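Local atomic coordinates of Endonuclease/exonuclease/phosphatase (Beutenbergia cavernae DSM 12333, PDB entry 4RUW), a protein that is of unknown specific function but belongs to the endonuclease/exonuclease/phosphatase family, joining a DNase I-like domain to an Ig-like domain. Residues R54-T60 / V324-L330; M59-I63 / I80-I84; A226-L232 / V298-F304. One frame throughout, in Å; residues are numbered along the deposited sequence.

How the contacts relate
From the N terminus, strand 55-62 runs through contact 1 into contact 2. Contact 2 closes first: helix 77-87 folds back onto the strand end in a short beta-alpha-beta loop. Contact 3 comes later in series, joining strands 230-233 and 296-300 of the second six-stranded sheet. Contact 1 closes last, when strand 324-330 pairs with the first strand; contact 3 is nested inside its long loop, while contact 2 starts from the same stretch of strand. The two sheets pack face to face where Met326 and Thr60 touch Val298. Leu328 and Leu330 meet Phe304 and Ala303, in the turn leading back into the first sheet. The helix of contact 2 covers that sheet's other face.

Contact 1 of 3, residues R54-T60 / V324-L330; sequences RDLRVMT and VVMDLRL
Two neighbouring strands of one sheet in the DNase I-like sandwich, 55-60 and 324-330, run antiparallel, and Arg57 and Asp327 face each other across a non-hydrogen-bonded pair. Arg57 approaches side-on: NE meets Asp327 OD1 at 2.8 Å in a nearly straight bond (175°), while NH2 reaches Asp327 OD2 at 2.9 Å on its syn lone pair. Guanidinium and carboxylate are nearly coplanar, 26° apart. The Arg57 chain leaves extended and bends at chi3 (-84°), which turns the guanidinium toward the neighbouring strand and lays CD 3.6 Å from Val325 CG1; Arg57 NH1 donates to Glu87 O. Asp55 and Arg329 make a second salt bridge on the same face through a single contact, Arg329 NE to Asp55 OD1 at 3.1 Å. Just before the strand, Arg54 curls at chi2 and chi3 so that NE bonds to Leu330 O at 2.9 Å from above the carbonyl plane, with Leu330 CD2 over one guanidinium face. On the other face of the sheet the contacts are between carbon atoms: Val58 CG2 meets Leu328 CD1 at 4.1 Å, and Thr60 CG2 lies beside Val324 CB. Backbone bonds join Leu56 to Leu328, Val58 to Met326 and Thr60 to Val324 in both directions. Two bonds to separate oxygens fix the rotation of the Asp327 carboxylate, whereas the more exposed Asp55-Arg329 pair is joined through one oxygen, which constrains the carboxylate less.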
loop_
_atom_site.group_PDB
_atom_site.type_symbol
_atom_site.label_atom_id
_atom_site.label_comp_id
_atom_site.label_asym_id
_atom_site.label_seq_id
_atom_site.Cartn_x
_atom_site.Cartn_y
_atom_site.Cartn_z
ATOM N N ARG A 54 -1.088 -16.038 -14.895
ATOM C CA ARG A 54 -0.372 -15.544 -13.760
ATOM C C ARG A 54 -0.881 -14.199 -13.234
ATOM O O ARG A 54 -0.237 -13.614 -12.432
ATOM C CB ARG A 54 1.110 -15.495 -14.040
ATOM C CG ARG A 54 1.665 -16.820 -14.502
ATOM C CD ARG A 54 1.900 -17.705 -13.336
ATOM N NE ARG A 54 3.091 -17.329 -12.605
ATOM C CZ ARG A 54 3.632 -18.063 -11.651
ATOM N NH1 ARG A 54 3.072 -19.187 -11.290
ATOM N NH2 ARG A 54 4.717 -17.668 -11.052
ATOM N N ASP A 55 -2.048 -13.778 -13.709
ATOM C CA ASP A 55 -2.660 -12.523 -13.281
ATOM C C ASP A 55 -3.328 -12.592 -11.926
ATOM O O ASP A 55 -3.897 -13.615 -11.546
ATOM C CB ASP A 55 -3.703 -12.068 -14.313
ATOM C CG ASP A 55 -3.081 -11.623 -15.620
ATOM O OD1 ASP A 55 -1.892 -11.251 -15.619
ATOM O OD2 ASP A 55 -3.788 -11.638 -16.649
ATOM N N LEU A 56 -3.262 -11.478 -11.207
ATOM C CA LEU A 56 -3.938 -11.347 -9.922
ATOM C C LEU A 56 -4.466 -9.928 -9.780
ATOM O O LEU A 56 -3.691 -8.982 -9.864
ATOM C CB LEU A 56 -2.962 -11.619 -8.783
ATOM C CG LEU A 56 -3.556 -11.609 -7.378
ATOM C CD1 LEU A 56 -4.477 -12.804 -7.179
ATOM C CD2 LEU A 56 -2.443 -11.593 -6.335
ATOM N N ARG A 57 -5.770 -9.779 -9.577
ATOM C CA ARG A 57 -6.345 -8.470 -9.324
ATOM C C ARG A 57 -6.608 -8.330 -7.829
ATOM O O ARG A 57 -7.341 -9.129 -7.234
ATOM C CB ARG A 57 -7.623 -8.251 -10.135
ATOM C CG ARG A 57 -8.301 -6.922 -9.831
ATOM C CD ARG A 57 -9.451 -6.619 -10.782
ATOM N NE ARG A 57 -8.943 -6.002 -12.002
ATOM C CZ ARG A 57 -9.664 -5.259 -12.837
ATOM N NH1 ARG A 57 -10.955 -5.045 -12.612
ATOM N NH2 ARG A 57 -9.087 -4.730 -13.907
ATOM N N VAL A 58 -5.987 -7.322 -7.235
ATOM C CA VAL A 58 -6.073 -7.068 -5.805
ATOM C C VAL A 58 -6.696 -5.707 -5.602
ATOM O O VAL A 58 -6.246 -4.715 -6.187
ATOM C CB VAL A 58 -4.671 -7.064 -5.156
ATOM C CG1 VAL A 58 -4.759 -6.700 -3.671
ATOM C CG2 VAL A 58 -4.008 -8.407 -5.351
HETATM N N MSE A 59 -7.723 -5.665 -4.767
HETATM C CA MSE A 59 -8.400 -4.422 -4.459
HETATM C C MSE A 59 -8.279 -4.121 -2.977
HETATM O O MSE A 59 -8.294 -5.035 -2.150
HETATM C CB MSE A 59 -9.866 -4.561 -4.849
HETATM C CG MSE A 59 -10.745 -3.349 -4.533
HETATM SE SE MSE A 59 -12.561 -3.531 -5.180
HETATM C CE MSE A 59 -13.135 -1.693 -4.862
ATOM N N THR A 60 -8.142 -2.842 -2.641
ATOM C CA THR A 60 -8.260 -2.417 -1.252
ATOM C C THR A 60 -9.247 -1.261 -1.147
ATOM O O THR A 60 -9.298 -0.403 -2.034
ATOM C CB THR A 60 -6.885 -2.041 -0.617
ATOM O OG1 THR A 60 -7.037 -1.850 0.795
ATOM C CG2 THR A 60 -6.306 -0.781 -1.230
ATOM N N VAL A 324 -8.982 1.043 -4.533
ATOM C CA VAL A 324 -7.803 0.967 -5.392
ATOM C C VAL A 324 -7.761 -0.448 -5.956
ATOM O O VAL A 324 -7.794 -1.425 -5.197
ATOM C CB VAL A 324 -6.502 1.262 -4.602
ATOM C CG1 VAL A 324 -5.282 1.098 -5.496
ATOM C CG2 VAL A 324 -6.550 2.653 -3.983
ATOM N N VAL A 325 -7.717 -0.558 -7.279
ATOM C CA VAL A 325 -7.824 -1.840 -7.963
ATOM C C VAL A 325 -6.594 -2.070 -8.818
ATOM O O VAL A 325 -6.381 -1.363 -9.800
ATOM C CB VAL A 325 -9.090 -1.888 -8.852
ATOM C CG1 VAL A 325 -9.261 -3.277 -9.463
ATOM C CG2 VAL A 325 -10.328 -1.473 -8.054
HETATM N N MSE A 326 -5.770 -3.035 -8.428
HETATM C CA MSE A 326 -4.486 -3.258 -9.090
HETATM C C MSE A 326 -4.453 -4.587 -9.808
HETATM O O MSE A 326 -4.897 -5.608 -9.272
HETATM C CB MSE A 326 -3.359 -3.272 -8.059
HETATM C CG MSE A 326 -3.251 -1.999 -7.213
HETATM SE SE MSE A 326 -3.026 -0.369 -8.248
HETATM C CE MSE A 326 -1.536 -0.924 -9.370
ATOM N N ASP A 327 -3.889 -4.576 -11.012
ATOM C CA ASP A 327 -3.669 -5.794 -11.784
ATOM C C ASP A 327 -2.183 -6.119 -11.721
ATOM O O ASP A 327 -1.344 -5.344 -12.201
ATOM C CB ASP A 327 -4.128 -5.601 -13.228
ATOM C CG ASP A 327 -5.643 -5.555 -13.352
ATOM O OD1 ASP A 327 -6.321 -6.416 -12.761
ATOM O OD2 ASP A 327 -6.167 -4.651 -14.032
ATOM N N LEU A 328 -1.870 -7.258 -11.103
ATOM C CA LEU A 328 -0.500 -7.716 -10.912
ATOM C C LEU A 328 -0.286 -8.986 -11.720
ATOM O O LEU A 328 -1.243 -9.623 -12.158
ATOM C CB LEU A 328 -0.247 -8.008 -9.429
ATOM C CG LEU A 328 -0.651 -6.903 -8.446
ATOM C CD1 LEU A 328 -0.367 -7.342 -7.012
ATOM C CD2 LEU A 328 0.065 -5.593 -8.772
ATOM N N ARG A 329 0.976 -9.364 -11.907
ATOM C CA ARG A 329 1.306 -10.598 -12.602
ATOM C C ARG A 329 2.464 -11.241 -11.867
ATOM O O ARG A 329 3.458 -10.585 -11.590
ATOM C CB ARG A 329 1.696 -10.301 -14.045
ATOM C CG ARG A 329 1.970 -11.539 -14.874
ATOM C CD ARG A 329 2.101 -11.173 -16.336
ATOM N NE ARG A 329 0.847 -10.629 -16.845
ATOM C CZ ARG A 329 0.757 -9.746 -17.835
ATOM N NH1 ARG A 329 1.852 -9.292 -18.425
ATOM N NH2 ARG A 329 -0.431 -9.308 -18.226
ATOM N N LEU A 330 2.345 -12.505 -11.535
ATOM C CA LEU A 330 3.384 -13.159 -10.777
ATOM C C LEU A 330 4.411 -13.763 -11.701
ATOM O O LEU A 330 4.093 -14.577 -12.531
ATOM C CB LEU A 330 2.781 -14.244 -9.882
ATOM C CG LEU A 330 3.713 -14.936 -8.903
ATOM C CD1 LEU A 330 4.319 -13.931 -7.947
ATOM C CD2 LEU A 330 2.958 -16.018 -8.144
#

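Contact 2 of 3, residues M59-I63 / I80-I84; sequences MTWNI and IAAVI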
loop_
_atom_site.group_PDB
_atom_site.type_symbol
_atom_site.label_atom_id
_atom_site.label_comp_id
_atom_site.label_asym_id
_atom_site.label_seq_id
_atom_site.Cartn_x
_atom_site.Cartn_y
_atom_site.Cartn_z
HETATM N N MSE A 59 -7.723 -5.665 -4.767
HETATM C CA MSE A 59 -8.400 -4.422 -4.459
HETATM C C MSE A 59 -8.279 -4.121 -2.977
HETATM O O MSE A 59 -8.294 -5.035 -2.150
HETATM C CB MSE A 59 -9.866 -4.561 -4.849
HETATM C CG MSE A 59 -10.745 -3.349 -4.533
HETATM SE SE MSE A 59 -12.561 -3.531 -5.180
HETATM C CE MSE A 59 -13.135 -1.693 -4.862
ATOM N N THR A 60 -8.142 -2.842 -2.641
ATOM C CA THR A 60 -8.260 -2.417 -1.252
ATOM C C THR A 60 -9.247 -1.261 -1.147
ATOM O O THR A 60 -9.298 -0.403 -2.034
ATOM C CB THR A 60 -6.885 -2.041 -0.617
ATOM O OG1 THR A 60 -7.037 -1.850 0.795
ATOM C CG2 THR A 60 -6.306 -0.781 -1.230
ATOM N N TRP A 61 -10.023 -1.231 -0.070
ATOM C CA TRP A 61 -11.032 -0.198 0.075
ATOM C C TRP A 61 -11.395 0.035 1.526
ATOM O O TRP A 61 -11.804 -0.888 2.229
ATOM C CB TRP A 61 -12.300 -0.606 -0.680
ATOM C CG TRP A 61 -13.258 0.499 -1.010
ATOM C CD1 TRP A 61 -13.073 1.851 -0.853
ATOM C CD2 TRP A 61 -14.568 0.340 -1.574
ATOM N NE1 TRP A 61 -14.193 2.533 -1.287
ATOM C CE2 TRP A 61 -15.120 1.625 -1.737
ATOM C CE3 TRP A 61 -15.329 -0.769 -1.961
ATOM C CZ2 TRP A 61 -16.390 1.831 -2.273
ATOM C CZ3 TRP A 61 -16.584 -0.566 -2.487
ATOM C CH2 TRP A 61 -17.105 0.725 -2.636
ATOM N N ASN A 62 -11.288 1.285 1.961
ATOM C CA ASN A 62 -11.843 1.701 3.237
ATOM C C ASN A 62 -13.301 2.048 2.966
ATOM O O ASN A 62 -13.588 3.021 2.265
ATOM C CB ASN A 62 -11.067 2.904 3.766
ATOM C CG ASN A 62 -11.606 3.422 5.088
ATOM O OD1 ASN A 62 -12.800 3.333 5.370
ATOM N ND2 ASN A 62 -10.717 3.979 5.909
ATOM N N ILE A 63 -14.212 1.227 3.481
ATOM C CA ILE A 63 -15.617 1.338 3.113
ATOM C C ILE A 63 -16.446 2.221 4.040
ATOM O O ILE A 63 -17.656 2.346 3.836
ATOM C CB ILE A 63 -16.303 -0.048 2.985
ATOM C CG1 ILE A 63 -16.434 -0.749 4.350
ATOM C CG2 ILE A 63 -15.572 -0.904 1.963
ATOM C CD1 ILE A 63 -17.426 -1.909 4.348
ATOM N N ILE A 80 -21.675 -1.061 -1.554
ATOM C CA ILE A 80 -20.296 -1.519 -1.460
ATOM C C ILE A 80 -20.110 -2.807 -2.271
ATOM O O ILE A 80 -19.174 -2.935 -3.068
ATOM C CB ILE A 80 -19.907 -1.757 0.024
ATOM C CG1 ILE A 80 -19.994 -0.454 0.839
ATOM C CG2 ILE A 80 -18.529 -2.414 0.140
ATOM C CD1 ILE A 80 -19.157 0.688 0.310
ATOM N N ALA A 81 -21.001 -3.769 -2.067
ATOM C CA ALA A 81 -20.896 -5.044 -2.753
ATOM C C ALA A 81 -20.978 -4.896 -4.267
ATOM O O ALA A 81 -20.297 -5.600 -4.997
ATOM C CB ALA A 81 -21.959 -5.997 -2.251
ATOM N N ALA A 82 -21.824 -3.986 -4.739
ATOM C CA ALA A 82 -21.987 -3.802 -6.181
ATOM C C ALA A 82 -20.692 -3.299 -6.822
ATOM O O ALA A 82 -20.354 -3.687 -7.937
ATOM C CB ALA A 82 -23.147 -2.861 -6.486
ATOM N N VAL A 83 -19.958 -2.446 -6.114
ATOM C CA VAL A 83 -18.675 -1.969 -6.619
ATOM C C VAL A 83 -17.660 -3.114 -6.670
ATOM O O VAL A 83 -16.977 -3.307 -7.681
ATOM C CB VAL A 83 -18.125 -0.805 -5.776
ATOM C CG1 VAL A 83 -16.671 -0.519 -6.135
ATOM C CG2 VAL A 83 -18.984 0.440 -5.968
ATOM N N ILE A 84 -17.563 -3.882 -5.587
ATOM C CA ILE A 84 -16.675 -5.039 -5.574
ATOM C C ILE A 84 -17.015 -6.009 -6.711
ATOM O O ILE A 84 -16.132 -6.464 -7.426
ATOM C CB ILE A 84 -16.689 -5.749 -4.206
ATOM C CG1 ILE A 84 -16.190 -4.799 -3.109
ATOM C CG2 ILE A 84 -15.869 -7.031 -4.261
ATOM C CD1 ILE A 84 -16.431 -5.290 -1.690
#
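Trp61 against Ile80 and Val83 makes up most of the apolar contact between 59-63 and 80-84. The six-membered end of the indole reaches the helix, CH2 and CZ3 each coming within 3.6 Å of Val83 CB, with the two side chains crossing at about a right angle. Ile80 meets the same end of the ring with both branches: CD1 lies 3.6 Å from Trp61 CH2, and CG2 packs on Trp61 CZ3. Ile84 CG1 lies farther off, at the ring edge beside CE3. Trp61 CG stands anti to the backbone N (chi1 -161°), a setting that sends the indole from the strand toward the helix.

At its two ends the contact is aliphatic. Ile63 CG2 meets Ile80 CG2 at 3.8 Å, and Ile63 CG2 also rests over one face of the Trp61 indole, offset toward the rim. The extended chain of Met59, a selenomethionine, carries CE to 3.9 Å from Val83 CG1, while SE is at a looser distance from Ile84 CG1.

The segments belong to the beta-alpha-beta unit of strand 55-62, helix 77-87 and strand 91-98, in which segment 80-84 runs nearly antiparallel to strand segment 59-62 (162°) and packs on one face of the sheet. Leu114 and Leu118 of helix 110-118 touch Ile80 and Ile84.

No hydrogen bond crosses between the segments. Ile80 O lies at the indole edge, in its plane and 3.6 Å from Trp61 CZ3, and it already accepts the helical bond from Ile84 N. The indole NE1 donates instead to His321 O, which anchors the opposite end of the ring. Past the tryptophan, Asn62 ND2 bonds to Asp235 OD2, and the side chain of Ile63 is about 11 Å from the bound zinc ion.

Contact 3 of 3, residues A226-L232 / V298-F304; sequences ARVPSVL and VFATPAF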
loop_
_atom_site.group_PDB
_atom_site.type_symbol
_atom_site.label_atom_id
_atom_site.label_comp_id
_atom_site.label_asym_id
_atom_site.label_seq_id
_atom_site.Cartn_x
_atom_site.Cartn_y
_atom_site.Cartn_z
ATOM N N ALA A 226 9.408 -10.889 2.100
ATOM C CA ALA A 226 9.536 -10.600 0.673
ATOM C C ALA A 226 10.048 -11.775 -0.162
ATOM O O ALA A 226 10.014 -11.726 -1.388
ATOM C CB ALA A 226 10.383 -9.359 0.444
ATOM N N ARG A 227 10.508 -12.832 0.502
ATOM C CA ARG A 227 10.975 -14.023 -0.198
ATOM C C ARG A 227 9.838 -14.830 -0.818
ATOM O O ARG A 227 10.079 -15.652 -1.699
ATOM C CB ARG A 227 11.779 -14.919 0.742
ATOM C CG ARG A 227 13.022 -14.269 1.312
ATOM C CD ARG A 227 13.641 -15.130 2.408
ATOM N NE ARG A 227 12.712 -15.325 3.518
ATOM C CZ ARG A 227 12.964 -16.078 4.584
ATOM N NH1 ARG A 227 14.122 -16.717 4.692
ATOM N NH2 ARG A 227 12.055 -16.193 5.542
ATOM N N VAL A 228 8.609 -14.611 -0.357
ATOM C CA VAL A 228 7.461 -15.331 -0.905
ATOM C C VAL A 228 6.474 -14.323 -1.469
ATOM O O VAL A 228 6.428 -13.190 -1.002
ATOM C CB VAL A 228 6.769 -16.235 0.155
ATOM C CG1 VAL A 228 7.775 -17.213 0.758
ATOM C CG2 VAL A 228 6.081 -15.403 1.242
ATOM N N PRO A 229 5.691 -14.719 -2.485
ATOM C CA PRO A 229 4.733 -13.765 -3.061
ATOM C C PRO A 229 3.764 -13.235 -2.002
ATOM O O PRO A 229 3.032 -14.020 -1.392
ATOM C CB PRO A 229 4.001 -14.605 -4.109
ATOM C CG PRO A 229 5.032 -15.626 -4.524
ATOM C CD PRO A 229 5.738 -15.980 -3.246
ATOM N N SER A 230 3.773 -11.922 -1.788
ATOM C CA SER A 230 2.934 -11.305 -0.775
ATOM C C SER A 230 2.471 -9.934 -1.233
ATOM O O SER A 230 3.142 -9.267 -2.027
ATOM C CB SER A 230 3.689 -11.132 0.546
ATOM O OG SER A 230 4.386 -12.297 0.942
ATOM N N VAL A 231 1.330 -9.513 -0.703
ATOM C CA VAL A 231 0.870 -8.145 -0.860
ATOM C C VAL A 231 0.551 -7.563 0.509
ATOM O O VAL A 231 0.180 -8.292 1.430
ATOM C CB VAL A 231 -0.352 -8.023 -1.805
ATOM C CG1 VAL A 231 0.021 -8.462 -3.208
ATOM C CG2 VAL A 231 -1.539 -8.816 -1.289
ATOM N N LEU A 232 0.730 -6.253 0.636
ATOM C CA LEU A 232 0.377 -5.504 1.836
ATOM C C LEU A 232 -0.555 -4.406 1.375
ATOM O O LEU A 232 -0.196 -3.605 0.515
ATOM C CB LEU A 232 1.624 -4.916 2.497
ATOM C CG LEU A 232 1.380 -3.855 3.574
ATOM C CD1 LEU A 232 0.579 -4.414 4.745
ATOM C CD2 LEU A 232 2.696 -3.260 4.050
ATOM N N VAL A 298 -1.538 -0.548 -2.294
ATOM C CA VAL A 298 -1.228 -1.958 -2.478
ATOM C C VAL A 298 0.268 -2.060 -2.735
ATOM O O VAL A 298 0.758 -1.558 -3.751
ATOM C CB VAL A 298 -2.028 -2.584 -3.648
ATOM C CG1 VAL A 298 -1.618 -4.040 -3.834
ATOM C CG2 VAL A 298 -3.518 -2.454 -3.391
ATOM N N PHE A 299 0.985 -2.677 -1.803
ATOM C CA PHE A 299 2.408 -2.954 -1.954
ATOM C C PHE A 299 2.593 -4.421 -2.312
ATOM O O PHE A 299 1.849 -5.277 -1.825
ATOM C CB PHE A 299 3.160 -2.647 -0.654
ATOM C CG PHE A 299 3.375 -1.179 -0.407
ATOM C CD1 PHE A 299 4.486 -0.536 -0.942
ATOM C CD2 PHE A 299 2.483 -0.439 0.357
ATOM C CE1 PHE A 299 4.706 0.812 -0.733
ATOM C CE2 PHE A 299 2.701 0.921 0.569
ATOM C CZ PHE A 299 3.808 1.542 0.015
ATOM N N ALA A 300 3.576 -4.713 -3.158
ATOM C CA ALA A 300 3.820 -6.092 -3.586
ATOM C C ALA A 300 5.300 -6.437 -3.446
ATOM O O ALA A 300 6.164 -5.567 -3.563
ATOM C CB ALA A 300 3.350 -6.317 -5.020
ATOM N N THR A 301 5.579 -7.714 -3.208
ATOM C CA THR A 301 6.943 -8.206 -3.115
ATOM C C THR A 301 7.566 -8.377 -4.505
ATOM O O THR A 301 6.860 -8.280 -5.516
ATOM C CB THR A 301 6.965 -9.530 -2.332
ATOM O OG1 THR A 301 6.161 -10.493 -3.013
ATOM C CG2 THR A 301 6.441 -9.320 -0.904
ATOM N N PRO A 302 8.893 -8.601 -4.573
ATOM C CA PRO A 302 9.569 -8.498 -5.876
ATOM C C PRO A 302 9.117 -9.499 -6.940
ATOM O O PRO A 302 9.310 -9.215 -8.121
ATOM C CB PRO A 302 11.048 -8.707 -5.519
ATOM C CG PRO A 302 11.141 -8.159 -4.127
ATOM C CD PRO A 302 9.874 -8.619 -3.468
ATOM N N ALA A 303 8.544 -10.635 -6.553
ATOM C CA ALA A 303 8.101 -11.614 -7.549
ATOM C C ALA A 303 6.988 -11.077 -8.451
ATOM O O ALA A 303 6.769 -11.603 -9.542
ATOM C CB ALA A 303 7.660 -12.911 -6.884
ATOM N N PHE A 304 6.271 -10.057 -7.989
ATOM C CA PHE A 304 5.188 -9.481 -8.773
ATOM C C PHE A 304 5.663 -8.404 -9.738
ATOM O O PHE A 304 6.517 -7.584 -9.409
ATOM C CB PHE A 304 4.128 -8.871 -7.859
ATOM C CG PHE A 304 3.237 -9.871 -7.207
ATOM C CD1 PHE A 304 2.219 -10.483 -7.924
ATOM C CD2 PHE A 304 3.398 -10.188 -5.871
ATOM C CE1 PHE A 304 1.387 -11.399 -7.332
ATOM C CE2 PHE A 304 2.560 -11.104 -5.267
ATOM C CZ PHE A 304 1.553 -11.705 -5.999
HETATM O O HOH W 1 8.378 -12.031 -3.743
#
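Phe304 lies against Pro229 and Val231, its CE2 being 4.0 Å from Pro229 CB and 4.2 Å from Val231 CG1. This apolar centre sits in the DNase I-like sandwich where a loop enters strand 230-233 of the second sheet and its antiparallel neighbour 296-300 runs out into a turn; Phe304, which starts strand 304-311 of the first sheet, also packs on Leu56 and Leu328 there. A type I beta turn from Thr301 to Phe304, closed by Phe304 N to Thr301 O, brings the ring back beside the start of strand 230-233. Ser230 N lies at its edge, in the ring plane. Farther along, Leu232 CB faces Phe299 CB at 4.2 Å in a hydrogen-bonded pair, both of whose backbone bonds are made; the one from Phe299 N to Leu232 O is nearly straight (175°). Val231 and Ala300 form the adjoining non-hydrogen-bonded pair.

At the polar edge the pairing passes to a side chain. Thr301 N still donates to Ser230 O, but Ser230 N donates to Thr301 OG1 at 3.0 Å. The threonine hydroxyl stands between its own backbone N and carbonyl carbon (chi1 60°), which turns OG1 toward Ser230 N and lays CG2 3.6 Å from Ser230 CB. Ser230 OG in turn donates to Val228 O from well above the carbonyl plane. One water joins the loops: it donates to Ala226 O, accepts from Ala303 N and lies 2.8 Å from Thr301 OG1.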